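Local coordinates for histidinol dehydrogenase (Elizabethkingia anophelis NUHP1, PDB 6AN0), which probably catalyses the last step of histidine biosynthesis, the zinc- and NAD-dependent two-stage oxidation of L-histidinol to L-histidine, at residues L140-Q152 / A362-P374. Sequence-based numbering, arbitrary orientation.
With ZN (zinc ion), chain B.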
loop_
_atom_site.group_PDB
_atom_site.type_symbol
_atom_site.label_atom_id
_atom_site.label_comp_id
_atom_site.label_asym_id
_atom_site.label_seq_id
_atom_site.Cartn_x
_atom_site.Cartn_y
_atom_site.Cartn_z
ATOM N N LEU A 140 14.184 1.723 -21.336
ATOM C CA LEU A 140 14.220 0.913 -20.120
ATOM C C LEU A 140 13.093 -0.122 -20.172
ATOM O O LEU A 140 12.150 -0.121 -19.383
ATOM C CB LEU A 140 14.147 1.780 -18.868
ATOM C CG LEU A 140 15.376 2.635 -18.508
ATOM C CD1 LEU A 140 15.494 2.828 -16.998
ATOM C CD2 LEU A 140 16.684 2.083 -19.082
ATOM N N PHE A 141 13.213 -1.022 -21.153
ATOM C CA PHE A 141 12.231 -2.080 -21.363
ATOM C C PHE A 141 12.231 -3.117 -20.243
ATOM O O PHE A 141 11.275 -3.890 -20.134
ATOM C CB PHE A 141 12.498 -2.777 -22.704
ATOM C CG PHE A 141 13.870 -3.388 -22.797
ATOM C CD1 PHE A 141 14.109 -4.669 -22.326
ATOM C CD2 PHE A 141 14.925 -2.660 -23.317
ATOM C CE1 PHE A 141 15.368 -5.209 -22.377
ATOM C CE2 PHE A 141 16.187 -3.202 -23.385
ATOM C CZ PHE A 141 16.408 -4.479 -22.916
ATOM N N SER A 142 13.293 -3.186 -19.436
ATOM C CA SER A 142 13.284 -4.130 -18.317
ATOM C C SER A 142 12.143 -3.824 -17.347
ATOM O O SER A 142 11.594 -4.736 -16.713
ATOM C CB SER A 142 14.637 -4.103 -17.595
ATOM O OG SER A 142 14.960 -2.784 -17.153
ATOM N N THR A 143 11.759 -2.551 -17.221
ATOM C CA THR A 143 10.637 -2.217 -16.347
ATOM C C THR A 143 9.330 -2.827 -16.842
ATOM O O THR A 143 8.437 -3.123 -16.038
ATOM C CB THR A 143 10.530 -0.694 -16.230
ATOM O OG1 THR A 143 11.764 -0.199 -15.713
ATOM C CG2 THR A 143 9.404 -0.287 -15.277
ATOM N N VAL A 144 9.190 -3.019 -18.157
ATOM C CA VAL A 144 8.003 -3.693 -18.681
ATOM C C VAL A 144 7.881 -5.092 -18.085
ATOM O O VAL A 144 6.799 -5.507 -17.650
ATOM C CB VAL A 144 8.038 -3.734 -20.219
ATOM C CG1 VAL A 144 6.850 -4.519 -20.747
ATOM C CG2 VAL A 144 8.059 -2.313 -20.788
ATOM N N LEU A 145 8.991 -5.841 -18.053
ATOM C CA LEU A 145 8.964 -7.168 -17.429
ATOM C C LEU A 145 8.612 -7.087 -15.949
ATOM O O LEU A 145 7.820 -7.895 -15.444
ATOM C CB LEU A 145 10.317 -7.871 -17.589
ATOM C CG LEU A 145 10.771 -8.213 -19.004
ATOM C CD1 LEU A 145 12.161 -8.848 -18.967
ATOM C CD2 LEU A 145 9.754 -9.131 -19.681
ATOM N N MET A 146 9.206 -6.125 -15.236
ATOM C CA MET A 146 9.063 -6.049 -13.782
ATOM C C MET A 146 7.628 -5.757 -13.352
ATOM O O MET A 146 7.214 -6.152 -12.252
ATOM C CB MET A 146 9.982 -4.957 -13.220
ATOM C CG MET A 146 11.473 -5.214 -13.402
ATOM S SD MET A 146 12.020 -6.667 -12.474
ATOM C CE MET A 146 13.669 -6.936 -13.147
ATOM N N LEU A 147 6.880 -5.012 -14.157
ATOM C CA LEU A 147 5.517 -4.637 -13.804
ATOM C C LEU A 147 4.482 -5.480 -14.525
ATOM O O LEU A 147 3.456 -5.829 -13.933
ATOM C CB LEU A 147 5.273 -3.157 -14.116
ATOM C CG LEU A 147 6.252 -2.217 -13.413
ATOM C CD1 LEU A 147 5.989 -0.774 -13.833
ATOM C CD2 LEU A 147 6.177 -2.343 -11.885
ATOM N N GLY A 148 4.767 -5.860 -15.772
ATOM C CA GLY A 148 3.807 -6.643 -16.539
ATOM C C GLY A 148 3.691 -8.084 -16.068
ATOM O O GLY A 148 2.602 -8.664 -16.087
ATOM N N ILE A 149 4.799 -8.688 -15.651
ATOM C CA ILE A 149 4.769 -10.118 -15.329
ATOM C C ILE A 149 3.951 -10.359 -14.058
ATOM O O ILE A 149 3.079 -11.248 -14.058
ATOM C CB ILE A 149 6.193 -10.708 -15.232
ATOM C CG1 ILE A 149 6.786 -10.863 -16.639
ATOM C CG2 ILE A 149 6.174 -12.084 -14.527
ATOM C CD1 ILE A 149 8.227 -11.393 -16.680
ATOM N N PRO A 150 4.173 -9.643 -12.952
ATOM C CA PRO A 150 3.337 -9.924 -11.776
ATOM C C PRO A 150 1.879 -9.541 -11.984
ATOM O O PRO A 150 0.993 -10.187 -11.407
ATOM C CB PRO A 150 3.997 -9.106 -10.650
ATOM C CG PRO A 150 4.939 -8.167 -11.317
ATOM C CD PRO A 150 5.340 -8.802 -12.600
ATOM N N ALA A 151 1.600 -8.510 -12.794
ATOM C CA ALA A 151 0.214 -8.217 -13.148
ATOM C C ALA A 151 -0.449 -9.417 -13.811
ATOM O O ALA A 151 -1.598 -9.754 -13.503
ATOM C CB ALA A 151 0.147 -6.996 -14.078
ATOM N N GLN A 152 0.249 -10.058 -14.749
ATOM C CA GLN A 152 -0.323 -11.223 -15.414
ATOM C C GLN A 152 -0.506 -12.373 -14.435
ATOM O O GLN A 152 -1.556 -13.023 -14.428
ATOM C CB GLN A 152 0.555 -11.643 -16.600
ATOM C CG GLN A 152 0.546 -10.650 -17.761
ATOM C CD GLN A 152 -0.762 -10.660 -18.563
ATOM O OE1 GLN A 152 -1.847 -10.909 -18.023
ATOM N NE2 GLN A 152 -0.655 -10.394 -19.864
ATOM N N ALA A 362 22.429 -7.489 -11.843
ATOM C CA ALA A 362 21.686 -8.747 -11.940
ATOM C C ALA A 362 20.256 -8.590 -11.433
ATOM O O ALA A 362 19.312 -9.111 -12.040
ATOM C CB ALA A 362 22.411 -9.858 -11.172
ATOM N N GLY A 363 20.072 -7.880 -10.319
ATOM C CA GLY A 363 18.721 -7.628 -9.843
ATOM C C GLY A 363 17.966 -6.676 -10.751
ATOM O O GLY A 363 16.752 -6.811 -10.936
ATOM N N ASP A 364 18.674 -5.698 -11.325
ATOM C CA ASP A 364 18.051 -4.778 -12.273
ATOM C C ASP A 364 17.427 -5.520 -13.447
ATOM O O ASP A 364 16.389 -5.100 -13.969
ATOM C CB ASP A 364 19.077 -3.774 -12.806
ATOM C CG ASP A 364 19.444 -2.712 -11.794
ATOM O OD1 ASP A 364 18.744 -2.587 -10.759
ATOM O OD2 ASP A 364 20.455 -2.017 -12.039
ATOM N N TYR A 365 18.058 -6.610 -13.893
ATOM C CA TYR A 365 17.696 -7.220 -15.165
ATOM C C TYR A 365 17.138 -8.629 -15.048
ATOM O O TYR A 365 16.104 -8.921 -15.662
ATOM C CB TYR A 365 18.906 -7.245 -16.110
ATOM C CG TYR A 365 19.255 -5.894 -16.675
ATOM C CD1 TYR A 365 18.449 -5.296 -17.637
ATOM C CD2 TYR A 365 20.390 -5.216 -16.249
ATOM C CE1 TYR A 365 18.767 -4.058 -18.161
ATOM C CE2 TYR A 365 20.717 -3.982 -16.765
ATOM C CZ TYR A 365 19.899 -3.402 -17.712
ATOM O OH TYR A 365 20.228 -2.167 -18.220
ATOM N N ALA A 366 17.791 -9.527 -14.306
ATOM C CA ALA A 366 17.583 -10.945 -14.605
ATOM C C ALA A 366 17.490 -11.911 -13.430
ATOM O O ALA A 366 17.088 -13.055 -13.665
ATOM C CB ALA A 366 18.703 -11.440 -15.532
ATOM N N SER A 367 17.860 -11.534 -12.200
ATOM C CA SER A 367 17.871 -12.522 -11.114
ATOM C C SER A 367 16.468 -13.020 -10.786
ATOM O O SER A 367 16.292 -14.187 -10.406
ATOM C CB SER A 367 18.529 -11.937 -9.866
ATOM O OG SER A 367 17.684 -10.982 -9.240
ATOM N N GLY A 368 15.461 -12.166 -10.951
ATOM C CA GLY A 368 14.085 -12.507 -10.672
ATOM C C GLY A 368 13.409 -11.589 -9.677
ATOM O O GLY A 368 12.170 -11.538 -9.640
ATOM N N THR A 369 14.179 -10.870 -8.858
ATOM C CA THR A 369 13.600 -9.900 -7.943
ATOM C C THR A 369 13.093 -8.700 -8.737
ATOM O O THR A 369 13.401 -8.534 -9.920
ATOM C CB THR A 369 14.633 -9.443 -6.915
ATOM O OG1 THR A 369 15.757 -8.861 -7.598
ATOM C CG2 THR A 369 15.124 -10.630 -6.085
ATOM N N ASN A 370 12.311 -7.851 -8.076
ATOM C CA ASN A 370 11.728 -6.692 -8.747
ATOM C C ASN A 370 12.607 -5.459 -8.562
ATOM O O ASN A 370 13.008 -5.147 -7.440
ATOM C CB ASN A 370 10.332 -6.402 -8.205
ATOM C CG ASN A 370 9.470 -5.722 -9.225
ATOM O OD1 ASN A 370 9.699 -4.560 -9.566
ATOM N ND2 ASN A 370 8.502 -6.460 -9.765
ATOM N N HIS A 371 12.884 -4.742 -9.653
ATOM C CA HIS A 371 13.732 -3.560 -9.539
ATOM C C HIS A 371 12.949 -2.278 -9.285
ATOM O O HIS A 371 13.560 -1.201 -9.182
ATOM C CB HIS A 371 14.661 -3.427 -10.773
ATOM C CG HIS A 371 14.028 -2.880 -12.025
ATOM N ND1 HIS A 371 14.552 -3.141 -13.275
ATOM C CD2 HIS A 371 12.977 -2.046 -12.230
ATOM C CE1 HIS A 371 13.842 -2.510 -14.195
ATOM N NE2 HIS A 371 12.880 -1.838 -13.586
ATOM N N THR A 372 11.615 -2.357 -9.194
ATOM C CA THR A 372 10.781 -1.177 -8.918
ATOM C C THR A 372 10.674 -1.049 -7.400
ATOM O O THR A 372 9.851 -1.714 -6.757
ATOM C CB THR A 372 9.419 -1.299 -9.591
ATOM O OG1 THR A 372 9.614 -1.560 -10.985
ATOM C CG2 THR A 372 8.655 0.020 -9.489
ATOM N N LEU A 373 11.515 -0.191 -6.827
ATOM C CA LEU A 373 11.861 -0.211 -5.412
ATOM C C LEU A 373 11.753 1.170 -4.781
ATOM O O LEU A 373 11.941 2.184 -5.455
ATOM C CB LEU A 373 13.290 -0.724 -5.225
ATOM C CG LEU A 373 13.545 -2.170 -5.627
ATOM C CD1 LEU A 373 15.045 -2.396 -5.817
ATOM C CD2 LEU A 373 13.012 -3.081 -4.532
ATOM N N PRO A 374 11.487 1.229 -3.473
ATOM C CA PRO A 374 11.328 2.523 -2.784
ATOM C C PRO A 374 12.672 3.199 -2.550
ATOM O O PRO A 374 13.616 2.595 -2.028
ATOM C CB PRO A 374 10.671 2.139 -1.453
ATOM C CG PRO A 374 11.161 0.748 -1.208
ATOM C CD PRO A 374 11.201 0.088 -2.578
HETATM ZN ZN ZN B . 20.133 0.074 -12.557
HETATM O O HOH W 1 18.610 0.144 -10.934
HETATM O O HOH W 2 21.336 0.587 -10.993
#
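His371 lies across Met146 and Thr143, joining the loop after helix 360-365 to helix 142-154 beside the zinc site of this ALDH-like fold. Both ring nitrogens are satisfied. His371 ND1 donates to the backbone O of Asp364 at 2.8 Å, meeting a lone pair in the carbonyl plane, while NE2 of the same ring shares a hydrogen bond of 2.9 Å with Thr143 OG1, whose proton could belong to either partner. With these two bonds at its edge, the imidazole's rotation is fixed. Met146 CG sits squarely over one face, 3.5 Å from the centroid of the His371 ring, a CH-pi contact. The Met146 chain bends at chi2 (-65°), which brings SD to the backbone N of His371 for a weak bond. Asp364 works at both ends: its backbone O holds the imidazole, and its side-chain OD2 binds zinc together with His266, His423 of the second subunit and two waters. Ser142 OG, at the ring's edge, is hydrogen-bonded to Glu418 of the second subunit, as is Tyr365 OH. Met146 O, which gets no helical N-H because the residue four on is Pro150, where the helix kinks, accepts from Asn370 ND2 at 2.8 Å. The other end of that amide closes an Asx turn, Asn370 OD1 taking Thr372 N at 2.9 Å.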